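Local atomic coordinates of beta-lactamase (Sphaerobacter thermophilus, PDB entry 4EWF), a protein that probably catalyses the hydrolysis of beta-lactams to substituted beta-amino acids. Residues A16-A21 against F40-D45; L121-G126 against S145-G150; G202-E207 against I259-L264. All coordinates share one frame; numbering follows the deposited sequence.

Contact 1: residues A16-A21 against F40-D45; sequences AAVAAA and FRHNGD
NE2 of His-42 makes a hydrogen bond to the Glu-22 carboxylate, one turn beyond Val-18 on the same helix, while the face of its imidazole ring lies under the valine. CG1 of Val-18 sits over the centre of that ring: it is 3.5 Å from the centroid and only 13° off the normal, a clear CH-pi contact. Among the ring atoms NE2 comes closest, with Val-18 CG1 at 3.4 Å. Thus the imidazole is held twice by one helix, through a polar bond at NE2 and through the methyl over its face, and the pair should limit its rotation. The branches of Val-18 divide the work. CG1 stands trans to the amide nitrogen (chi1 169°) and goes to the histidine; CG2 turns to the phenyl ring of Phe-40, whose CZ lies a looser 4.4 Å from Val-18 CG2 and meets it obliquely. Phe-40 and His-42, two residues apart on one strand, both put their rings on the helix side. The contact therefore packs helix 12-22 against edge strand 39-42 of the five-stranded sheet. Strand 27-33 pairs with that strand, and helix 249-266 lies beside helix 12-22 and also touches Val-18.

Contact 2: residues L121-G126 against S145-G150; sequences LIDLVG and SRKMKG
Lys-147 and Asp-123 meet in a salt bridge, with Lys-147 NZ 2.8 Å from Asp-123 OD1. The ammonium nitrogen reaches OD1 on the syn side of the carboxylate, tilted 21° out of its plane, and the grip is one-sided: OD2 of Asp-123 is 3.5 Å from the same NZ. Lys-147 CE comes to 3.2 Å from Asp-123 OD1 simply because NZ is bonded to it. The lysine spans the gap because its chain is extended all the way beyond CG, and it meets the short aspartate side chain at about a right angle.

Beneath this polar link is an apolar one. The CD1 methyl at the end of Ile-122 packs against the root of the lysine, 4.2 Å from Lys-147 CA and equally far from its CG. Charge at the tip and hydrocarbon at the base therefore bind the same residue to two successive positions of one helix. The bridge lies toward the exposed side, so solvent probably weakens it, whereas Ile-122 is buried.

The second shell fixes the loop backbone. Asn-119, one turn earlier on the helix of Ile-122, accepts a hydrogen bond through OD1 from the amide N of Met-148, a selenomethionine, and Asn-160 ND2 bonds to the carbonyl O of Arg-146.

Residues 145-150 belong to the long loop between helix 127-136 and strand 161-162, which probably contains the counterpart of the omega loop of class A enzymes. They pack on helix 115-125, whose Ile-122 also touches Leu-58 of helix 55-67, while Met-148 reaches Lys-55 at that helix's start.

Contact 3: residues G202-E207 against I259-L264; sequences GRYVPE and ITRAAL
Tyr-204 crosses Arg-261 at a slant, with one ring face against it, and almost every atom from CB to the hydroxyl has a partner there. CB starts beside the base of the arginine, 3.8 Å from Arg-261 CB. At the ring, CD2 of Tyr-204 leans on the same methylene, at 3.6 Å from Arg-261 CB, while CG is about as close to both CB and CG of the arginine. Along the ring's other edge, on the same face, CD1 comes near NE, and further out CE1 comes to 3.2 Å from Arg-261 NH1. The tip carries on in the same direction: Tyr-204 OH is 3.1 Å from Arg-261 NH1, but the angle is too poor for a hydrogen bond.

The arginine follows the ring because it is bent in the middle. Its chi2 of -133° and the next torsion both leave the extended form, folding the guanidinium back over the tyrosine. Its CZ stands 3.8 Å from the ring centroid and 19° off the normal, displaced toward the rim, with the two planes 33° apart. That is a cation-pi contact over one face. Against the opposite face lies CG of Arg-203, the tyrosine's own neighbour in the chain, so the ring is sandwiched between an aliphatic arm and a cation. Deeper in, Leu-264 places CD1 3.7 Å from the carbonyl O of Tyr-204.

The turn at 202-205 is thus tied to helix 249-266 by stacking and packing, with no hydrogen bond between the two segments. Arg-261 NH2 also makes a long, weak ion pair with Asp-258, and the electron-rich phenol ring probably helps to stabilise the arginine's positive charge.

In the fold
Contact 1, contact 2 and contact 3 follow one another along the chain in series, contact 3 ending on the last helix, 249-266. Contacts 1 and 3 are neighbours, with centres 16 Å apart. Ile-259 of helix 249-266 packs on Ala-17 and Val-18 of helix 12-22, so the terminal helices lie side by side on the five-stranded antiparallel sheet. Contact 2 sits in the helical part, on the opposite side of the chain's centre, with its centre 30 Å from contact 1 and 32 Å from contact 3. This is the two-part build of class A beta-lactamases, whose active site lies between the parts.

Contact 1: residues A16-A21 against F40-D45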
loop_
_atom_site.group_PDB
_atom_site.type_symbol
_atom_site.label_atom_id
_atom_site.label_comp_id
_atom_site.label_asym_id
_atom_site.label_seq_id
_atom_site.Cartn_x
_atom_site.Cartn_y
_atom_site.Cartn_z
ATOM N N ALA A 16 5.542 19.239 -11.273
ATOM C CA ALA A 16 4.890 19.283 -12.588
ATOM C C ALA A 16 4.017 18.058 -12.856
ATOM O O ALA A 16 2.937 18.182 -13.437
ATOM C CB ALA A 16 5.925 19.439 -13.719
ATOM N N ALA A 17 4.501 16.876 -12.471
ATOM C CA ALA A 17 3.733 15.646 -12.646
ATOM C C ALA A 17 2.439 15.707 -11.829
ATOM O O ALA A 17 1.366 15.278 -12.274
ATOM C CB ALA A 17 4.571 14.427 -12.228
ATOM N N VAL A 18 2.553 16.230 -10.615
ATOM C CA VAL A 18 1.394 16.384 -9.747
ATOM C C VAL A 18 0.399 17.357 -10.372
ATOM O O VAL A 18 -0.792 17.066 -10.457
ATOM C CB VAL A 18 1.804 16.861 -8.325
ATOM C CG1 VAL A 18 0.576 17.289 -7.492
ATOM C CG2 VAL A 18 2.568 15.760 -7.604
ATOM N N ALA A 19 0.899 18.500 -10.836
ATOM C CA ALA A 19 0.032 19.525 -11.409
ATOM C C ALA A 19 -0.722 18.981 -12.619
ATOM O O ALA A 19 -1.906 19.252 -12.784
ATOM C CB ALA A 19 0.838 20.778 -11.790
ATOM N N ALA A 20 -0.039 18.203 -13.458
ATOM C CA ALA A 20 -0.683 17.623 -14.620
ATOM C C ALA A 20 -1.761 16.618 -14.202
ATOM O O ALA A 20 -2.791 16.506 -14.851
ATOM C CB ALA A 20 0.340 16.952 -15.530
ATOM N N ALA A 21 -1.510 15.871 -13.133
ATOM C CA ALA A 21 -2.471 14.877 -12.686
ATOM C C ALA A 21 -3.749 15.566 -12.188
ATOM O O ALA A 21 -4.851 15.047 -12.340
ATOM C CB ALA A 21 -1.858 13.997 -11.596
ATOM N N PHE A 40 9.506 15.112 -0.116
ATOM C CA PHE A 40 8.558 15.900 -0.894
ATOM C C PHE A 40 7.142 15.611 -0.374
ATOM O O PHE A 40 6.760 14.446 -0.192
ATOM C CB PHE A 40 8.641 15.513 -2.365
ATOM C CG PHE A 40 7.566 16.133 -3.219
ATOM C CD1 PHE A 40 7.790 17.344 -3.866
ATOM C CD2 PHE A 40 6.342 15.498 -3.382
ATOM C CE1 PHE A 40 6.795 17.918 -4.654
ATOM C CE2 PHE A 40 5.346 16.052 -4.171
ATOM C CZ PHE A 40 5.567 17.261 -4.804
ATOM N N ARG A 41 6.370 16.671 -0.152
ATOM C CA ARG A 41 4.998 16.558 0.328
ATOM C C ARG A 41 4.081 17.447 -0.509
ATOM O O ARG A 41 4.365 18.631 -0.733
ATOM C CB ARG A 41 4.889 16.980 1.806
ATOM C CG ARG A 41 5.592 16.062 2.792
ATOM C CD ARG A 41 5.223 16.383 4.259
ATOM N NE ARG A 41 6.284 15.940 5.165
ATOM C CZ ARG A 41 6.319 14.746 5.750
ATOM N NH1 ARG A 41 5.344 13.876 5.545
ATOM N NH2 ARG A 41 7.323 14.424 6.550
ATOM N N HIS A 42 2.983 16.863 -0.966
ATOM C CA HIS A 42 1.901 17.605 -1.586
ATOM C C HIS A 42 0.609 17.038 -1.015
ATOM O O HIS A 42 0.312 15.844 -1.206
ATOM C CB HIS A 42 1.929 17.419 -3.106
ATOM C CG HIS A 42 0.773 18.054 -3.810
ATOM N ND1 HIS A 42 0.780 19.375 -4.206
ATOM C CD2 HIS A 42 -0.428 17.549 -4.183
ATOM C CE1 HIS A 42 -0.368 19.655 -4.798
ATOM N NE2 HIS A 42 -1.120 18.568 -4.790
ATOM N N ASN A 43 -0.144 17.871 -0.298
ATOM C CA ASN A 43 -1.359 17.401 0.397
ATOM C C ASN A 43 -1.011 16.212 1.280
ATOM O O ASN A 43 -1.756 15.224 1.360
ATOM C CB ASN A 43 -2.439 16.989 -0.608
ATOM C CG ASN A 43 -3.109 18.170 -1.265
ATOM O OD1 ASN A 43 -3.220 19.232 -0.670
ATOM N ND2 ASN A 43 -3.576 17.985 -2.501
ATOM N N GLY A 44 0.150 16.298 1.920
ATOM C CA GLY A 44 0.693 15.177 2.658
ATOM C C GLY A 44 -0.169 14.765 3.821
ATOM O O GLY A 44 -0.166 13.585 4.193
ATOM N N ASP A 45 -0.895 15.731 4.396
ATOM C CA ASP A 45 -1.737 15.465 5.565
ATOM C C ASP A 45 -3.233 15.476 5.232
ATOM O O ASP A 45 -4.089 15.520 6.132
ATOM C CB ASP A 45 -1.431 16.448 6.703
ATOM C CG ASP A 45 -1.768 17.888 6.351
ATOM O OD1 ASP A 45 -2.146 18.171 5.195
ATOM O OD2 ASP A 45 -1.640 18.746 7.251
#

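Contact 2: residues L121-G126 against S145-G150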
loop_
_atom_site.group_PDB
_atom_site.type_symbol
_atom_site.label_atom_id
_atom_site.label_comp_id
_atom_site.label_asym_id
_atom_site.label_seq_id
_atom_site.Cartn_x
_atom_site.Cartn_y
_atom_site.Cartn_z
ATOM N N LEU A 121 -8.409 -12.385 7.683
ATOM C CA LEU A 121 -7.337 -11.881 8.547
ATOM C C LEU A 121 -7.865 -10.866 9.574
ATOM O O LEU A 121 -7.416 -10.830 10.716
ATOM C CB LEU A 121 -6.234 -11.236 7.702
ATOM C CG LEU A 121 -5.476 -12.173 6.755
ATOM C CD1 LEU A 121 -4.473 -11.385 5.914
ATOM C CD2 LEU A 121 -4.771 -13.256 7.540
ATOM N N ILE A 122 -8.801 -10.021 9.146
ATOM C CA ILE A 122 -9.440 -9.078 10.059
ATOM C C ILE A 122 -10.178 -9.834 11.163
ATOM O O ILE A 122 -10.113 -9.456 12.340
ATOM C CB ILE A 122 -10.391 -8.134 9.317
ATOM C CG1 ILE A 122 -9.591 -7.230 8.376
ATOM C CG2 ILE A 122 -11.210 -7.299 10.303
ATOM C CD1 ILE A 122 -10.453 -6.226 7.643
ATOM N N ASP A 123 -10.845 -10.924 10.805
ATOM C CA ASP A 123 -11.517 -11.743 11.822
ATOM C C ASP A 123 -10.520 -12.390 12.788
ATOM O O ASP A 123 -10.813 -12.586 13.967
ATOM C CB ASP A 123 -12.347 -12.853 11.179
ATOM C CG ASP A 123 -13.670 -12.349 10.612
ATOM O OD1 ASP A 123 -14.103 -11.229 10.980
ATOM O OD2 ASP A 123 -14.279 -13.088 9.803
ATOM N N LEU A 124 -9.353 -12.765 12.286
ATOM C CA LEU A 124 -8.405 -13.495 13.123
ATOM C C LEU A 124 -7.746 -12.565 14.140
ATOM O O LEU A 124 -7.602 -12.898 15.301
ATOM C CB LEU A 124 -7.325 -14.122 12.255
ATOM C CG LEU A 124 -7.730 -15.351 11.455
ATOM C CD1 LEU A 124 -6.573 -15.745 10.576
ATOM C CD2 LEU A 124 -8.125 -16.489 12.394
ATOM N N VAL A 125 -7.352 -11.389 13.677
ATOM C CA VAL A 125 -6.563 -10.482 14.491
ATOM C C VAL A 125 -7.441 -9.403 15.150
ATOM O O VAL A 125 -7.134 -8.912 16.240
ATOM C CB VAL A 125 -5.425 -9.887 13.643
ATOM C CG1 VAL A 125 -5.841 -8.551 13.003
ATOM C CG2 VAL A 125 -4.181 -9.749 14.459
ATOM N N GLY A 126 -8.561 -9.074 14.516
ATOM C CA GLY A 126 -9.479 -8.081 15.059
ATOM C C GLY A 126 -9.110 -6.649 14.695
ATOM O O GLY A 126 -7.929 -6.323 14.526
ATOM N N SER A 145 -11.678 0.533 9.993
ATOM C CA SER A 145 -12.935 0.476 10.724
ATOM C C SER A 145 -13.986 -0.286 9.930
ATOM O O SER A 145 -15.072 -0.546 10.424
ATOM C CB SER A 145 -13.430 1.894 11.049
ATOM O OG SER A 145 -12.505 2.566 11.907
ATOM N N ARG A 146 -13.643 -0.667 8.699
ATOM C CA ARG A 146 -14.605 -1.257 7.760
ATOM C C ARG A 146 -13.980 -2.420 6.970
ATOM O O ARG A 146 -12.921 -2.250 6.350
ATOM C CB ARG A 146 -15.100 -0.155 6.809
ATOM C CG ARG A 146 -15.996 -0.578 5.642
ATOM C CD ARG A 146 -16.343 0.658 4.797
ATOM N NE ARG A 146 -16.731 0.357 3.417
ATOM C CZ ARG A 146 -17.988 0.275 3.001
ATOM N NH1 ARG A 146 -18.982 0.462 3.859
ATOM N NH2 ARG A 146 -18.251 0.004 1.729
ATOM N N LYS A 147 -14.622 -3.594 6.995
ATOM C CA LYS A 147 -14.149 -4.740 6.216
ATOM C C LYS A 147 -14.223 -4.405 4.736
ATOM O O LYS A 147 -14.841 -3.405 4.341
ATOM C CB LYS A 147 -15.021 -5.978 6.486
ATOM C CG LYS A 147 -14.649 -6.766 7.746
ATOM C CD LYS A 147 -15.467 -8.053 7.831
ATOM C CE LYS A 147 -14.968 -9.000 8.914
ATOM N NZ LYS A 147 -15.941 -10.134 9.119
HETATM N N MSE A 148 -13.602 -5.242 3.916
HETATM C CA MSE A 148 -13.570 -4.993 2.483
HETATM C C MSE A 148 -14.913 -5.346 1.857
HETATM O O MSE A 148 -15.458 -6.417 2.124
HETATM C CB MSE A 148 -12.448 -5.797 1.824
HETATM C CG MSE A 148 -11.099 -5.521 2.415
HETATM SE SE MSE A 148 -10.539 -3.643 2.268
HETATM C CE MSE A 148 -10.450 -3.248 4.161
ATOM N N LYS A 149 -15.446 -4.431 1.046
ATOM C CA LYS A 149 -16.711 -4.663 0.341
ATOM C C LYS A 149 -16.619 -4.405 -1.166
ATOM O O LYS A 149 -17.567 -4.660 -1.894
ATOM C CB LYS A 149 -17.828 -3.812 0.952
ATOM C CG LYS A 149 -18.129 -4.166 2.396
ATOM C CD LYS A 149 -18.818 -3.028 3.122
ATOM C CE LYS A 149 -18.811 -3.261 4.631
ATOM N NZ LYS A 149 -19.508 -4.523 5.018
ATOM N N GLY A 150 -15.480 -3.890 -1.621
ATOM C CA GLY A 150 -15.300 -3.548 -3.025
ATOM C C GLY A 150 -15.914 -2.218 -3.461
ATOM O O GLY A 150 -15.978 -1.916 -4.652
#

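Contact 3: residues G202-E207 against I259-L264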
loop_
_atom_site.group_PDB
_atom_site.type_symbol
_atom_site.label_atom_id
_atom_site.label_comp_id
_atom_site.label_asym_id
_atom_site.label_seq_id
_atom_site.Cartn_x
_atom_site.Cartn_y
_atom_site.Cartn_z
ATOM N N GLY A 202 5.355 0.721 -9.732
ATOM C CA GLY A 202 6.267 -0.182 -10.414
ATOM C C GLY A 202 6.590 0.157 -11.863
ATOM O O GLY A 202 7.487 -0.436 -12.467
ATOM N N ARG A 203 5.869 1.106 -12.441
ATOM C CA ARG A 203 5.929 1.256 -13.885
ATOM C C ARG A 203 7.308 1.604 -14.442
ATOM O O ARG A 203 7.782 1.010 -15.422
ATOM C CB ARG A 203 4.900 2.263 -14.373
ATOM C CG ARG A 203 4.902 2.332 -15.886
ATOM C CD ARG A 203 3.734 3.126 -16.394
ATOM N NE ARG A 203 3.971 3.563 -17.765
ATOM C CZ ARG A 203 3.097 4.267 -18.473
ATOM N NH1 ARG A 203 3.397 4.634 -19.718
ATOM N NH2 ARG A 203 1.923 4.604 -17.928
ATOM N N TYR A 204 7.976 2.555 -13.814
ATOM C CA TYR A 204 9.260 2.985 -14.340
ATOM C C TYR A 204 10.427 2.524 -13.465
ATOM O O TYR A 204 11.483 3.162 -13.427
ATOM C CB TYR A 204 9.252 4.504 -14.534
ATOM C CG TYR A 204 8.249 4.963 -15.574
ATOM C CD1 TYR A 204 8.498 4.788 -16.925
ATOM C CD2 TYR A 204 7.053 5.565 -15.202
ATOM C CE1 TYR A 204 7.582 5.196 -17.880
ATOM C CE2 TYR A 204 6.143 5.977 -16.148
ATOM C CZ TYR A 204 6.412 5.792 -17.480
ATOM O OH TYR A 204 5.504 6.207 -18.417
ATOM N N VAL A 205 10.232 1.433 -12.733
ATOM C CA VAL A 205 11.353 0.850 -12.017
ATOM C C VAL A 205 12.204 0.123 -13.048
ATOM O O VAL A 205 11.705 -0.725 -13.778
ATOM C CB VAL A 205 10.923 -0.143 -10.931
ATOM C CG1 VAL A 205 12.158 -0.781 -10.299
ATOM C CG2 VAL A 205 10.087 0.550 -9.871
ATOM N N PRO A 206 13.490 0.478 -13.118
ATOM C CA PRO A 206 14.417 -0.079 -14.107
ATOM C C PRO A 206 14.734 -1.534 -13.799
ATOM O O PRO A 206 14.709 -1.950 -12.635
ATOM C CB PRO A 206 15.669 0.775 -13.920
ATOM C CG PRO A 206 15.650 1.125 -12.465
ATOM C CD PRO A 206 14.182 1.296 -12.105
ATOM N N GLU A 207 15.007 -2.307 -14.844
ATOM C CA GLU A 207 15.458 -3.678 -14.676
ATOM C C GLU A 207 16.957 -3.645 -14.408
ATOM O O GLU A 207 17.681 -2.822 -14.977
ATOM C CB GLU A 207 15.148 -4.510 -15.923
ATOM C CG GLU A 207 13.686 -4.457 -16.367
ATOM C CD GLU A 207 12.722 -5.055 -15.347
ATOM O OE1 GLU A 207 12.107 -6.099 -15.652
ATOM O OE2 GLU A 207 12.567 -4.476 -14.247
ATOM N N ILE A 259 4.591 10.476 -11.511
ATOM C CA ILE A 259 5.095 11.100 -10.289
ATOM C C ILE A 259 6.301 10.309 -9.746
ATOM O O ILE A 259 7.331 10.888 -9.370
ATOM C CB ILE A 259 3.966 11.173 -9.246
ATOM C CG1 ILE A 259 2.952 12.248 -9.659
ATOM C CG2 ILE A 259 4.529 11.448 -7.852
ATOM C CD1 ILE A 259 1.604 12.147 -8.886
ATOM N N THR A 260 6.164 8.980 -9.716
ATOM C CA THR A 260 7.225 8.084 -9.255
ATOM C C THR A 260 8.486 8.188 -10.135
ATOM O O THR A 260 9.621 8.311 -9.653
ATOM C CB THR A 260 6.703 6.602 -9.202
ATOM O OG1 THR A 260 5.615 6.504 -8.280
ATOM C CG2 THR A 260 7.809 5.639 -8.783
ATOM N N ARG A 261 8.288 8.184 -11.442
ATOM C CA ARG A 261 9.417 8.325 -12.340
ATOM C C ARG A 261 10.176 9.634 -12.100
ATOM O O ARG A 261 11.414 9.650 -12.063
ATOM C CB ARG A 261 8.951 8.255 -13.788
ATOM C CG ARG A 261 10.099 8.264 -14.761
ATOM C CD ARG A 261 9.858 9.244 -15.879
ATOM N NE ARG A 261 9.356 8.595 -17.076
ATOM C CZ ARG A 261 8.216 8.918 -17.680
ATOM N NH1 ARG A 261 7.838 8.278 -18.782
ATOM N NH2 ARG A 261 7.458 9.889 -17.187
ATOM N N ALA A 262 9.429 10.730 -11.975
ATOM C CA ALA A 262 10.029 12.033 -11.770
ATOM C C ALA A 262 10.785 12.038 -10.445
ATOM O O ALA A 262 11.809 12.679 -10.320
ATOM C CB ALA A 262 8.952 13.124 -11.772
ATOM N N ALA A 263 10.262 11.321 -9.452
ATOM C CA ALA A 263 10.922 11.249 -8.148
ATOM C C ALA A 263 12.226 10.447 -8.218
ATOM O O ALA A 263 13.234 10.816 -7.597
ATOM C CB ALA A 263 9.967 10.662 -7.089
ATOM N N LEU A 264 12.218 9.370 -9.003
ATOM C CA LEU A 264 13.420 8.564 -9.195
ATOM C C LEU A 264 14.526 9.387 -9.866
ATOM O O LEU A 264 15.696 9.320 -9.471
ATOM C CB LEU A 264 13.111 7.298 -10.011
ATOM C CG LEU A 264 12.334 6.163 -9.312
ATOM C CD1 LEU A 264 11.784 5.169 -10.340
ATOM C CD2 LEU A 264 13.195 5.421 -8.280
#